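Mannan endo-1,6-alpha-mannosidase (Chaetomium thermophilum, PDB 6RY0) probably hydrolyses alpha-1,6-mannosidic linkages and is implicated in transferring GPI-anchored glycoproteins into the fungal cell wall. Local coordinates at residues 40-44 / 86-90; 106-110 / 152-158; 238-242 / 295-299; 267-272 / 287-291; 328-332 / 397-401. All coordinates share one frame; numbering follows the deposited sequence. Where two conformers were deposited one is given.

Interaction 1 (40-44 / 86-90)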
# COMPACT_ATOMS: atom_id res chain seq x y z
N ALA A 40 -13.68 10.47 10.72
CA ALA A 40 -12.63 10.45 9.71
C ALA A 40 -11.99 11.82 9.54
O ALA A 40 -10.77 11.91 9.38
CB ALA A 40 -13.20 9.95 8.38
N ARG A 41 -12.78 12.89 9.58
CA ARG A 41 -12.19 14.21 9.44
C ARG A 41 -11.26 14.53 10.59
O ARG A 41 -10.18 15.10 10.38
CB ARG A 41 -13.31 15.24 9.32
CG ARG A 41 -12.83 16.57 8.85
CD ARG A 41 -13.93 17.58 8.70
NE ARG A 41 -14.14 18.33 9.94
CZ ARG A 41 -13.32 19.28 10.41
NH1 ARG A 41 -12.18 19.63 9.77
NH2 ARG A 41 -13.61 19.87 11.57
N THR A 42 -11.63 14.14 11.80
CA THR A 42 -10.76 14.39 12.95
C THR A 42 -9.52 13.52 12.90
O THR A 42 -8.41 13.99 13.21
CB THR A 42 -11.56 14.18 14.25
OG1 THR A 42 -12.74 14.99 14.24
CG2 THR A 42 -10.72 14.47 15.48
N LEU A 43 -9.68 12.28 12.47
CA LEU A 43 -8.53 11.39 12.31
C LEU A 43 -7.60 11.93 11.21
O LEU A 43 -6.36 11.81 11.32
CB LEU A 43 -8.99 9.98 11.97
CG LEU A 43 -9.61 9.23 13.15
CD1 LEU A 43 -10.49 8.11 12.64
CD2 LEU A 43 -8.54 8.72 14.06
N ALA A 44 -8.15 12.52 10.16
CA ALA A 44 -7.34 13.09 9.10
C ALA A 44 -6.53 14.28 9.64
O ALA A 44 -5.38 14.49 9.24
CB ALA A 44 -8.21 13.49 7.90
N TYR A 86 -4.45 9.60 1.91
CA TYR A 86 -5.21 10.80 1.74
C TYR A 86 -5.92 10.92 0.39
O TYR A 86 -6.99 11.53 0.31
CB TYR A 86 -4.38 12.08 2.00
CG TYR A 86 -4.25 12.34 3.50
CD1 TYR A 86 -3.32 11.67 4.27
CD2 TYR A 86 -5.08 13.26 4.14
CE1 TYR A 86 -3.23 11.87 5.63
CE2 TYR A 86 -4.99 13.47 5.50
CZ TYR A 86 -4.08 12.77 6.24
OH TYR A 86 -3.93 12.95 7.58
N VAL A 87 -5.37 10.33 -0.65
CA VAL A 87 -6.11 10.20 -1.90
C VAL A 87 -7.38 9.38 -1.67
O VAL A 87 -8.47 9.74 -2.13
CB VAL A 87 -5.20 9.57 -2.98
CG1 VAL A 87 -5.99 9.21 -4.23
CG2 VAL A 87 -4.05 10.52 -3.34
N ASP A 88 -7.24 8.28 -0.93
CA ASP A 88 -8.41 7.48 -0.56
C ASP A 88 -9.36 8.26 0.36
O ASP A 88 -10.57 8.19 0.19
CB ASP A 88 -8.02 6.15 0.09
CG ASP A 88 -8.09 4.97 -0.86
OD1 ASP A 88 -8.78 5.05 -1.90
OD2 ASP A 88 -7.45 3.94 -0.50
N TYR A 89 -8.81 8.98 1.34
CA TYR A 89 -9.65 9.77 2.26
C TYR A 89 -10.58 10.69 1.49
O TYR A 89 -11.79 10.73 1.76
CB TYR A 89 -8.76 10.54 3.23
CG TYR A 89 -9.53 11.56 4.05
CD1 TYR A 89 -10.32 11.17 5.10
CD2 TYR A 89 -9.47 12.91 3.74
CE1 TYR A 89 -11.08 12.12 5.82
CE2 TYR A 89 -10.22 13.85 4.43
CZ TYR A 89 -11.04 13.44 5.46
OH TYR A 89 -11.84 14.30 6.16
N TRP A 90 -10.04 11.46 0.55
CA TRP A 90 -10.88 12.35 -0.23
C TRP A 90 -11.91 11.58 -1.05
O TRP A 90 -13.07 11.98 -1.14
CB TRP A 90 -10.00 13.24 -1.12
CG TRP A 90 -10.78 13.90 -2.21
CD1 TRP A 90 -11.61 14.99 -2.13
CD2 TRP A 90 -10.81 13.47 -3.57
NE1 TRP A 90 -12.14 15.26 -3.37
CE2 TRP A 90 -11.67 14.33 -4.27
CE3 TRP A 90 -10.21 12.41 -4.25
CZ2 TRP A 90 -11.94 14.17 -5.65
CZ3 TRP A 90 -10.47 12.24 -5.59
CH2 TRP A 90 -11.30 13.12 -6.28
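Ala44 and Tyr89 bring their CA atoms to within 7.9 Å where helix 33-48 and helix 76-93 run nearly antiparallel, their short segment axes 154° apart. At 11.7 Å the axes stand well separated, and the space between them is taken up by two tyrosines of the second helix meeting alanines of the first. Tyr89 has CG anti to its own backbone N (chi1 170°), which sends the ring across the interface beneath the methyl group of Ala44. Ala44 CB sits 3.9 Å from the ring centroid, close to the ring normal, a CH-pi contact over the face. At the rim of the same ring, in its plane, Ala40 CB meets Tyr89 CE1 at 4.0 Å. The phenol end continues past these alanines to Arg41, whose CA lies 3.3 Å from Tyr89 OH, while the hydroxyl finds its hydrogen-bond partner in Asp95. Tyr86 makes a different use of its ring. Its hydroxyl donates to Ala44 O over 2.7 Å, lying in the carbonyl plane on a lone pair, and Ala44 CB also touches CE2 of this ring at 4.0 Å. One alanine thus serves both tyrosines, its methyl group touching both rings, over the face of Tyr89 and against CE2 of Tyr86, and its carbonyl gripped by one of them. Beyond the pair, Tyr98 meets Tyr86 edge-to-face, and Ser400 of helix 389-401 packs on Tyr89. Small residues facing aromatic ones across two antiparallel helices make up this buried part of the alpha/alpha barrel of glycosyl hydrolase family 76.

Interaction 2 (106-110 / 152-158)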
# COMPACT_ATOMS: atom_id res chain seq x y z
N MET A 106 3.16 14.35 -3.47
CA MET A 106 3.34 13.34 -4.53
C MET A 106 4.24 13.86 -5.64
O MET A 106 5.06 13.10 -6.15
CB MET A 106 1.98 12.89 -5.06
CG MET A 106 1.15 12.15 -3.99
SD MET A 106 -0.52 11.68 -4.49
CE MET A 106 -0.20 10.44 -5.73
N LEU A 107 4.07 15.11 -6.06
CA LEU A 107 4.87 15.62 -7.17
C LEU A 107 6.31 15.85 -6.77
O LEU A 107 7.21 15.78 -7.61
CB LEU A 107 4.26 16.90 -7.68
CG LEU A 107 2.95 16.72 -8.45
CD1 LEU A 107 2.36 18.06 -8.83
CD2 LEU A 107 3.14 15.87 -9.70
N HIS A 108 6.57 16.17 -5.50
CA HIS A 108 7.93 16.50 -5.11
C HIS A 108 8.86 15.32 -5.19
O HIS A 108 10.06 15.49 -5.38
CB HIS A 108 7.94 17.08 -3.69
CG HIS A 108 9.22 17.74 -3.33
ND1 HIS A 108 9.49 19.04 -3.67
CD2 HIS A 108 10.31 17.29 -2.67
CE1 HIS A 108 10.69 19.37 -3.23
NE2 HIS A 108 11.21 18.32 -2.62
N GLN A 109 8.32 14.10 -5.05
CA GLN A 109 9.12 12.89 -4.86
C GLN A 109 9.32 12.08 -6.16
O GLN A 109 9.87 10.99 -6.09
CB GLN A 109 8.52 12.03 -3.77
CG GLN A 109 8.59 12.72 -2.39
CD GLN A 109 10.00 12.99 -1.94
OE1 GLN A 109 10.94 12.31 -2.35
NE2 GLN A 109 10.18 13.98 -1.08
N VAL A 110 8.91 12.62 -7.32
CA VAL A 110 8.88 11.82 -8.54
C VAL A 110 10.26 11.56 -9.14
O VAL A 110 10.41 10.65 -9.94
CB VAL A 110 8.01 12.47 -9.62
CG1 VAL A 110 6.56 12.59 -9.13
CG2 VAL A 110 8.56 13.83 -10.10
N LYS A 152 3.51 19.04 -15.57
CA LYS A 152 4.00 18.14 -14.54
C LYS A 152 3.60 16.72 -14.87
O LYS A 152 2.64 16.49 -15.60
CB LYS A 152 3.43 18.56 -13.17
CG LYS A 152 4.02 19.85 -12.62
CD LYS A 152 5.48 19.72 -12.21
CE LYS A 152 6.05 21.09 -11.88
NZ LYS A 152 7.47 21.05 -11.53
N PRO A 153 4.27 15.74 -14.28
CA PRO A 153 3.92 14.35 -14.52
C PRO A 153 2.50 14.06 -14.05
O PRO A 153 2.09 14.51 -13.00
CB PRO A 153 4.95 13.59 -13.70
CG PRO A 153 6.05 14.50 -13.49
CD PRO A 153 5.45 15.86 -13.42
N GLN A 154 1.78 13.28 -14.83
CA GLN A 154 0.41 12.94 -14.56
C GLN A 154 0.32 11.60 -13.83
O GLN A 154 1.23 10.76 -13.90
CB GLN A 154 -0.36 12.91 -15.89
CG GLN A 154 -0.38 14.27 -16.60
CD GLN A 154 -1.10 15.32 -15.80
OE1 GLN A 154 -2.24 15.12 -15.36
NE2 GLN A 154 -0.45 16.43 -15.56
N TRP A 155 -0.78 11.37 -13.09
CA TRP A 155 -0.85 10.22 -12.22
C TRP A 155 -0.69 8.88 -12.95
O TRP A 155 0.10 8.03 -12.54
CB TRP A 155 -2.15 10.20 -11.40
CG TRP A 155 -2.42 11.46 -10.64
CD1 TRP A 155 -3.62 12.11 -10.63
CD2 TRP A 155 -1.55 12.16 -9.72
NE1 TRP A 155 -3.55 13.18 -9.78
CE2 TRP A 155 -2.30 13.24 -9.21
CE3 TRP A 155 -0.23 12.00 -9.30
CZ2 TRP A 155 -1.74 14.16 -8.33
CZ3 TRP A 155 0.32 12.91 -8.43
CH2 TRP A 155 -0.43 13.97 -7.95
N LEU A 156 -1.44 8.67 -14.03
CA LEU A 156 -1.33 7.43 -14.75
C LEU A 156 0.10 7.25 -15.28
O LEU A 156 0.68 6.17 -15.18
CB LEU A 156 -2.34 7.36 -15.90
CG LEU A 156 -2.22 6.13 -16.82
CD1 LEU A 156 -2.49 4.85 -16.09
CD2 LEU A 156 -3.17 6.27 -18.00
N ALA A 157 0.67 8.32 -15.84
CA ALA A 157 2.03 8.28 -16.36
C ALA A 157 3.05 7.90 -15.29
O ALA A 157 4.03 7.21 -15.58
CB ALA A 157 2.40 9.60 -16.98
N LEU A 158 2.86 8.38 -14.07
CA LEU A 158 3.76 8.02 -12.98
C LEU A 158 3.65 6.55 -12.63
O LEU A 158 4.67 5.86 -12.43
CB LEU A 158 3.48 8.90 -11.75
CG LEU A 158 3.97 10.35 -11.87
CD1 LEU A 158 3.31 11.21 -10.84
CD2 LEU A 158 5.50 10.41 -11.78
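Trp155 carries its indole beside the backbone N (chi1 -53°), and Met106, in the conformer described, has CG on the same side of its own backbone (chi1 -65°) with a bend at the thioether. The two side chains cross at about a right angle. Met106 CE reaches Trp155 CZ3 at 3.7 Å and approaches the six-membered ring off-centre, 29° from its normal, a CH-pi contact. The sulfur follows obliquely, with SD 4.6 Å from the centroid of the Trp155 six-membered ring. This Met-aromatic contact joins helix 99-108 to the start of helix 155-167, neighbouring elements of the alpha/alpha barrel, and Ala140 of helix 127-142 touches both partners. Indole NE1 is hydrogen-bonded to Pro146 O. Were Trp155 an alanine, a gap would probably open beside the Met106 methyl group and Pro146 O would lose its donor. Farther along, Leu107 CD2 comes 3.7 Å from Pro153 O, a buried carbonyl oxygen with no polar partner, so the leucine methyl shields it without satisfying it. Val110 adds two apolar touches: CG2 against the Pro153 ring, and CG1 against Leu158 CD2 at 3.6 Å.

Interaction 3 (238-242 / 295-299)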
# COMPACT_ATOMS: atom_id res chain seq x y z
N GLU A 238 -1.04 -25.26 -0.09
CA GLU A 238 -2.07 -25.91 0.69
C GLU A 238 -2.98 -24.90 1.38
O GLU A 238 -4.20 -24.99 1.33
CB GLU A 238 -1.43 -26.86 1.72
CG GLU A 238 -2.45 -27.46 2.69
CD GLU A 238 -1.82 -28.21 3.86
OE1 GLU A 238 -0.56 -28.30 3.97
OE2 GLU A 238 -2.57 -28.69 4.72
N THR A 239 -2.38 -23.94 2.06
CA THR A 239 -3.13 -23.05 2.96
C THR A 239 -3.35 -21.64 2.40
O THR A 239 -4.15 -20.89 2.97
CB THR A 239 -2.43 -22.89 4.31
OG1 THR A 239 -1.23 -22.13 4.07
CG2 THR A 239 -2.08 -24.25 4.92
N TRP A 240 -2.61 -21.27 1.37
CA TRP A 240 -2.68 -19.92 0.82
C TRP A 240 -2.24 -18.84 1.80
O TRP A 240 -2.48 -17.66 1.55
CB TRP A 240 -4.02 -19.63 0.14
CG TRP A 240 -4.13 -20.41 -1.14
CD1 TRP A 240 -4.24 -21.77 -1.30
CD2 TRP A 240 -4.00 -19.89 -2.46
NE1 TRP A 240 -4.22 -22.10 -2.63
CE2 TRP A 240 -4.08 -20.97 -3.36
CE3 TRP A 240 -3.82 -18.61 -2.97
CZ2 TRP A 240 -4.00 -20.80 -4.74
CZ3 TRP A 240 -3.73 -18.46 -4.35
CH2 TRP A 240 -3.83 -19.55 -5.20
N ALA A 241 -1.53 -19.23 2.85
CA ALA A 241 -0.69 -18.29 3.56
C ALA A 241 0.30 -17.66 2.60
O ALA A 241 0.69 -18.27 1.61
CB ALA A 241 0.07 -19.00 4.67
N VAL A 242 0.75 -16.45 2.93
CA VAL A 242 1.67 -15.71 2.09
C VAL A 242 2.89 -15.31 2.91
O VAL A 242 2.81 -14.48 3.84
CB VAL A 242 1.00 -14.50 1.43
CG1 VAL A 242 2.01 -13.75 0.55
CG2 VAL A 242 -0.21 -14.95 0.59
N LEU A 295 -8.70 -14.13 6.26
CA LEU A 295 -9.68 -14.15 7.32
C LEU A 295 -9.28 -15.12 8.42
O LEU A 295 -9.49 -14.85 9.60
CB LEU A 295 -11.08 -14.49 6.78
CG LEU A 295 -11.65 -13.44 5.85
CD1 LEU A 295 -12.87 -13.97 5.14
CD2 LEU A 295 -11.95 -12.12 6.55
N ARG A 296 -8.69 -16.24 8.05
CA ARG A 296 -8.21 -17.23 9.00
C ARG A 296 -7.02 -16.74 9.81
O ARG A 296 -6.92 -16.99 11.01
CB ARG A 296 -7.83 -18.49 8.20
CG ARG A 296 -7.21 -19.62 8.99
CD ARG A 296 -6.62 -20.67 8.07
NE ARG A 296 -5.46 -20.10 7.37
CZ ARG A 296 -5.11 -20.32 6.11
NH1 ARG A 296 -5.80 -21.15 5.33
NH2 ARG A 296 -4.06 -19.68 5.61
N ASP A 297 -6.10 -16.08 9.13
CA ASP A 297 -4.81 -15.78 9.73
C ASP A 297 -4.72 -14.44 10.43
O ASP A 297 -4.05 -14.34 11.47
CB ASP A 297 -3.71 -15.85 8.66
CG ASP A 297 -3.51 -17.24 8.08
OD1 ASP A 297 -3.84 -18.23 8.79
OD2 ASP A 297 -2.99 -17.34 6.94
N PHE A 298 -5.34 -13.41 9.86
CA PHE A 298 -5.11 -12.05 10.34
C PHE A 298 -6.25 -11.46 11.12
O PHE A 298 -6.07 -10.44 11.76
CB PHE A 298 -4.75 -11.10 9.19
CG PHE A 298 -3.44 -11.44 8.57
CD1 PHE A 298 -2.26 -11.19 9.24
CD2 PHE A 298 -3.38 -12.07 7.33
CE1 PHE A 298 -1.04 -11.55 8.69
CE2 PHE A 298 -2.19 -12.42 6.78
CZ PHE A 298 -1.01 -12.18 7.48
N PHE A 299 -7.43 -12.06 11.10
CA PHE A 299 -8.56 -11.52 11.83
C PHE A 299 -8.81 -12.39 13.03
O PHE A 299 -9.03 -13.59 12.93
CB PHE A 299 -9.78 -11.37 10.92
CG PHE A 299 -9.64 -10.21 9.98
CD1 PHE A 299 -8.94 -10.33 8.79
CD2 PHE A 299 -10.15 -8.96 10.30
CE1 PHE A 299 -8.78 -9.25 7.93
CE2 PHE A 299 -9.99 -7.89 9.46
CZ PHE A 299 -9.31 -8.01 8.28
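Thr239, on the loop between helix 216-231 and strand 245-247, is the first residue of segment 238-242 to touch helix 281-298, and its carbonyl oxygen accepts both hydrogen bonds across the contact. Arg296 grips that single oxygen end-on with two nitrogens: NH1 and NH2 each donate to Thr239 O over 2.9 Å, and the oxygen lies in the guanidinium plane. Relative to the carbonyl plane the two donors differ, since NH1 is in it, on a lone pair, whereas NH2 stands above it. The side chain of Thr239 supports the same turn, because OG1 accepts from Ala241 N at 3.2 Å in a nearly straight bond. Trp240 follows with a positive phi (63°), which turns the chain in a left-handed conformation; its indole packs on Asn289 and Leu290. Ala241 then lies against the neighbouring acid, its CB 4.2 Å from Asp297 OD2. That carboxylate fixes the rotation of the arginine by a side-on salt bridge, Arg296 NE meeting Asp297 OD1 at 2.9 Å and Arg296 NH2 meeting Asp297 OD2. With NH2 shared between carboxylate and carbonyl, the positive charge probably helps hold the loop to the helix. A dimethyl sulfoxide molecule, probably from the crystallisation liquor, also lies by Arg296. An ST turn at Thr239, its carbonyl clasped by a guanidinium group, thus joins a surface loop to a helix of the barrel.

Interaction 4 (267-272 / 287-291)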
# COMPACT_ATOMS: atom_id res chain seq x y z
N LEU A 267 -1.72 -9.17 -2.52
CA LEU A 267 -2.00 -10.18 -3.51
C LEU A 267 -3.51 -10.34 -3.72
O LEU A 267 -3.95 -10.51 -4.87
CB LEU A 267 -1.36 -11.51 -3.16
CG LEU A 267 0.17 -11.51 -3.16
CD1 LEU A 267 0.68 -12.91 -2.89
CD2 LEU A 267 0.74 -10.97 -4.43
N LEU A 268 -4.30 -10.32 -2.66
CA LEU A 268 -5.76 -10.34 -2.81
C LEU A 268 -6.23 -9.17 -3.68
O LEU A 268 -7.05 -9.35 -4.57
CB LEU A 268 -6.42 -10.30 -1.43
CG LEU A 268 -7.94 -10.15 -1.46
CD1 LEU A 268 -8.63 -11.37 -2.07
CD2 LEU A 268 -8.49 -9.88 -0.08
N HIS A 269 -5.73 -7.98 -3.39
CA HIS A 269 -6.11 -6.78 -4.14
C HIS A 269 -5.78 -6.96 -5.62
O HIS A 269 -6.66 -6.76 -6.46
CB HIS A 269 -5.35 -5.61 -3.50
CG HIS A 269 -5.71 -4.24 -3.98
ND1 HIS A 269 -4.94 -3.55 -4.89
CD2 HIS A 269 -6.66 -3.38 -3.54
CE1 HIS A 269 -5.40 -2.32 -4.97
NE2 HIS A 269 -6.44 -2.18 -4.17
N GLY A 270 -4.56 -7.34 -5.95
CA GLY A 270 -4.23 -7.50 -7.35
C GLY A 270 -5.01 -8.60 -8.00
O GLY A 270 -5.41 -8.48 -9.17
N ALA A 271 -5.24 -9.71 -7.29
CA ALA A 271 -6.02 -10.81 -7.84
C ALA A 271 -7.45 -10.36 -8.14
O ALA A 271 -8.04 -10.81 -9.13
CB ALA A 271 -6.01 -11.99 -6.89
N ALA A 272 -8.02 -9.49 -7.31
CA ALA A 272 -9.34 -8.98 -7.55
C ALA A 272 -9.38 -8.13 -8.82
O ALA A 272 -10.31 -8.25 -9.61
CB ALA A 272 -9.83 -8.17 -6.34
N VAL A 287 -8.71 -15.19 -5.72
CA VAL A 287 -9.32 -14.25 -4.79
C VAL A 287 -9.89 -14.99 -3.60
O VAL A 287 -9.63 -14.64 -2.44
CB VAL A 287 -10.42 -13.44 -5.50
CG1 VAL A 287 -11.34 -12.72 -4.52
CG2 VAL A 287 -9.80 -12.43 -6.48
N ASP A 288 -10.67 -16.03 -3.87
CA ASP A 288 -11.37 -16.72 -2.79
C ASP A 288 -10.39 -17.41 -1.84
O ASP A 288 -10.57 -17.37 -0.63
CB ASP A 288 -12.35 -17.72 -3.38
CG ASP A 288 -13.51 -17.06 -4.11
OD1 ASP A 288 -13.74 -15.85 -3.90
OD2 ASP A 288 -14.21 -17.79 -4.85
N ASN A 289 -9.35 -18.04 -2.39
CA ASN A 289 -8.35 -18.71 -1.57
C ASN A 289 -7.53 -17.73 -0.75
O ASN A 289 -7.30 -17.97 0.44
CB ASN A 289 -7.45 -19.58 -2.44
CG ASN A 289 -8.10 -20.89 -2.84
OD1 ASN A 289 -8.86 -21.46 -2.08
ND2 ASN A 289 -7.76 -21.39 -4.00
N LEU A 290 -7.08 -16.64 -1.37
CA LEU A 290 -6.34 -15.64 -0.62
C LEU A 290 -7.21 -15.06 0.49
O LEU A 290 -6.73 -14.85 1.61
CB LEU A 290 -5.85 -14.52 -1.54
CG LEU A 290 -4.69 -14.93 -2.44
CD1 LEU A 290 -4.54 -13.96 -3.60
CD2 LEU A 290 -3.36 -15.04 -1.67
N LEU A 291 -8.46 -14.77 0.20
CA LEU A 291 -9.38 -14.20 1.19
C LEU A 291 -9.61 -15.16 2.34
O LEU A 291 -9.59 -14.77 3.51
CB LEU A 291 -10.68 -13.83 0.51
CG LEU A 291 -11.75 -13.21 1.41
CD1 LEU A 291 -11.24 -12.03 2.23
CD2 LEU A 291 -12.97 -12.83 0.59
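Leu268 and Val287 mark the closest backbone approach, with CA atoms 5.6 Å apart, in an antiparallel pair formed by the consecutive helices 261-278 and 281-298, a helical hairpin of the alpha/alpha barrel. The segment axes pass 9.1 Å from each other at an angle of 163°, near enough for branched aliphatic side chains to reach the opposing backbone. Leu268 has its CG swung away from its own backbone N (chi1 173°), which puts one methyl over the second helix: CD1 lies 3.4 Å from Val287 O and also touches Val287 CG1 and Leu291 CB. The leucine and the valine cross at about a right angle. Leu290 turns the other way, with CG anti to the carbonyl carbon (chi1 -74°); its CD1 lies 3.7 Å from Leu267 O. The same methyl group is bordered by Leu267 CB and by Ala271 CB, the latter at 4.1 Å. The alanine is small enough that the valine opposite can press on the backbone itself. Around the pair, Leu291 packs on Met331 and Ala272 on Val334, both of helix 323-337. All seven touching residues are buried and the side-chain contacts are all apolar. Val287 divides its two methyl groups between neighbours: CG1 faces Leu268, while CG2 lies 3.5 Å from both Ala271 C and Ala272 N.

Interaction 5 (328-332 / 397-401)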
# COMPACT_ATOMS: atom_id res chain seq x y z
N HIS A 328 -7.20 -2.77 5.50
CA HIS A 328 -8.55 -2.24 5.44
C HIS A 328 -8.87 -1.58 4.10
O HIS A 328 -9.89 -1.86 3.49
CB HIS A 328 -8.77 -1.21 6.58
CG HIS A 328 -9.22 -1.84 7.86
ND1 HIS A 328 -10.54 -1.80 8.24
CD2 HIS A 328 -8.57 -2.52 8.86
CE1 HIS A 328 -10.66 -2.44 9.41
NE2 HIS A 328 -9.49 -2.88 9.82
N ARG A 329 -8.01 -0.67 3.66
CA ARG A 329 -8.32 0.09 2.43
C ARG A 329 -8.38 -0.83 1.22
O ARG A 329 -9.25 -0.66 0.35
CB ARG A 329 -7.28 1.21 2.20
CG ARG A 329 -7.46 2.40 3.07
CD ARG A 329 -6.21 3.33 3.07
NE ARG A 329 -5.82 3.64 1.75
CZ ARG A 329 -4.59 3.52 1.27
NH1 ARG A 329 -3.53 3.18 1.99
NH2 ARG A 329 -4.41 3.75 -0.05
N TRP A 330 -7.43 -1.75 1.13
CA TRP A 330 -7.35 -2.64 -0.02
C TRP A 330 -8.51 -3.64 -0.01
O TRP A 330 -9.13 -3.89 -1.05
CB TRP A 330 -6.02 -3.36 -0.05
CG TRP A 330 -4.85 -2.48 -0.31
CD1 TRP A 330 -4.83 -1.25 -0.85
CD2 TRP A 330 -3.49 -2.81 0.01
NE1 TRP A 330 -3.53 -0.77 -0.86
CE2 TRP A 330 -2.69 -1.72 -0.35
CE3 TRP A 330 -2.88 -3.92 0.58
CZ2 TRP A 330 -1.32 -1.72 -0.19
CZ3 TRP A 330 -1.52 -3.91 0.78
CH2 TRP A 330 -0.75 -2.82 0.37
N MET A 331 -8.81 -4.23 1.15
CA MET A 331 -9.94 -5.16 1.22
C MET A 331 -11.26 -4.47 0.91
O MET A 331 -12.14 -5.06 0.28
CB MET A 331 -9.99 -5.88 2.56
CG MET A 331 -8.85 -6.88 2.74
SD MET A 331 -8.88 -7.79 4.30
CE MET A 331 -10.22 -8.92 4.00
N ALA A 332 -11.41 -3.22 1.31
CA ALA A 332 -12.61 -2.49 0.98
C ALA A 332 -12.76 -2.36 -0.54
O ALA A 332 -13.84 -2.59 -1.10
CB ALA A 332 -12.64 -1.14 1.67
N ALA A 397 -7.29 5.08 7.83
CA ALA A 397 -7.61 4.18 6.74
C ALA A 397 -8.82 3.31 7.06
O ALA A 397 -9.74 3.16 6.26
CB ALA A 397 -6.39 3.30 6.45
N ALA A 398 -8.83 2.72 8.26
CA ALA A 398 -9.91 1.82 8.64
C ALA A 398 -11.24 2.55 8.73
O ALA A 398 -12.27 2.04 8.28
CB ALA A 398 -9.59 1.12 9.96
N VAL A 399 -11.25 3.73 9.34
CA VAL A 399 -12.50 4.45 9.52
C VAL A 399 -13.00 5.00 8.20
O VAL A 399 -14.18 4.88 7.87
CB VAL A 399 -12.35 5.53 10.61
CG1 VAL A 399 -13.59 6.42 10.67
CG2 VAL A 399 -12.10 4.88 11.96
N SER A 400 -12.12 5.61 7.40
CA SER A 400 -12.55 6.12 6.11
C SER A 400 -13.14 5.02 5.25
O SER A 400 -14.14 5.20 4.54
CB SER A 400 -11.40 6.79 5.34
OG SER A 400 -10.84 7.85 6.07
N SER A 401 -12.52 3.85 5.27
CA SER A 401 -12.96 2.77 4.41
C SER A 401 -14.32 2.20 4.83
O SER A 401 -14.95 1.50 4.03
CB SER A 401 -11.88 1.69 4.33
OG SER A 401 -10.77 2.20 3.62
O HOH W 1 -12.57 -0.41 6.99
O HOH W 2 -10.72 1.90 0.61
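His328 and Ala398 provide the ring contact where helix 323-337 and helix 389-401 run side by side in roughly the same direction, the segment axes 26° apart and 8.9 Å at their closest. The methyl group of Ala398 stands over the centre of the imidazole, CB 3.6 Å from the centroid of the His328 ring, a CH-pi contact over the face. The aliphatic contacts come next: Arg329 CD rests 3.4 Å from Ala397 CB, and Ala332 CB meets Ser401 CB at 4.0 Å. The side-chain hydrogen bond within the segments is that of the Ser401 hydroxyl, which in the conformer described donates to Ala397 O; the backbone N of Ser401 reaches that oxygen from the opposite face of its plane. Water supplies the bridges. One water lies at the imidazole edge, in the ring plane, 2.8 Å from His328 ND1, and donates to Ala398 O; another donates to Arg329 O and, in the given conformer of Ser401, to its OG. Without the imidazole of His328, as with an alanine here, the Ala398 methyl is likely to lose the ring beneath it, and the first water and Ser352 OG a nitrogen partner. The arginine head does its work elsewhere, in a salt bridge from NE to Asp88 OD2. The chemistry thus implies that alanine and serine let the helices come close, while waters serve polar atoms that do not meet directly in the buried interface.

From the N terminus, interaction 1 closes the first loop, with 41 residues between its segments, and interaction 2 closes another of equal length after it; Val87 against Met106 links the two. Interaction 3 then ties the 238-242 loop to the helix 52 residues on, and interaction 4 falls wholly within that span, pairing the two consecutive helices; Trp240 joins the two contacts. Interaction 5 closes the longest loop, of 64 residues, and lies nearest of the five to the chain's centre, about 11 Å between centres. None of the loops cross. The late helices of the barrel return to the early ones as Asp88 bridges to Arg329, and meet interaction 4 through Leu291 and Met331.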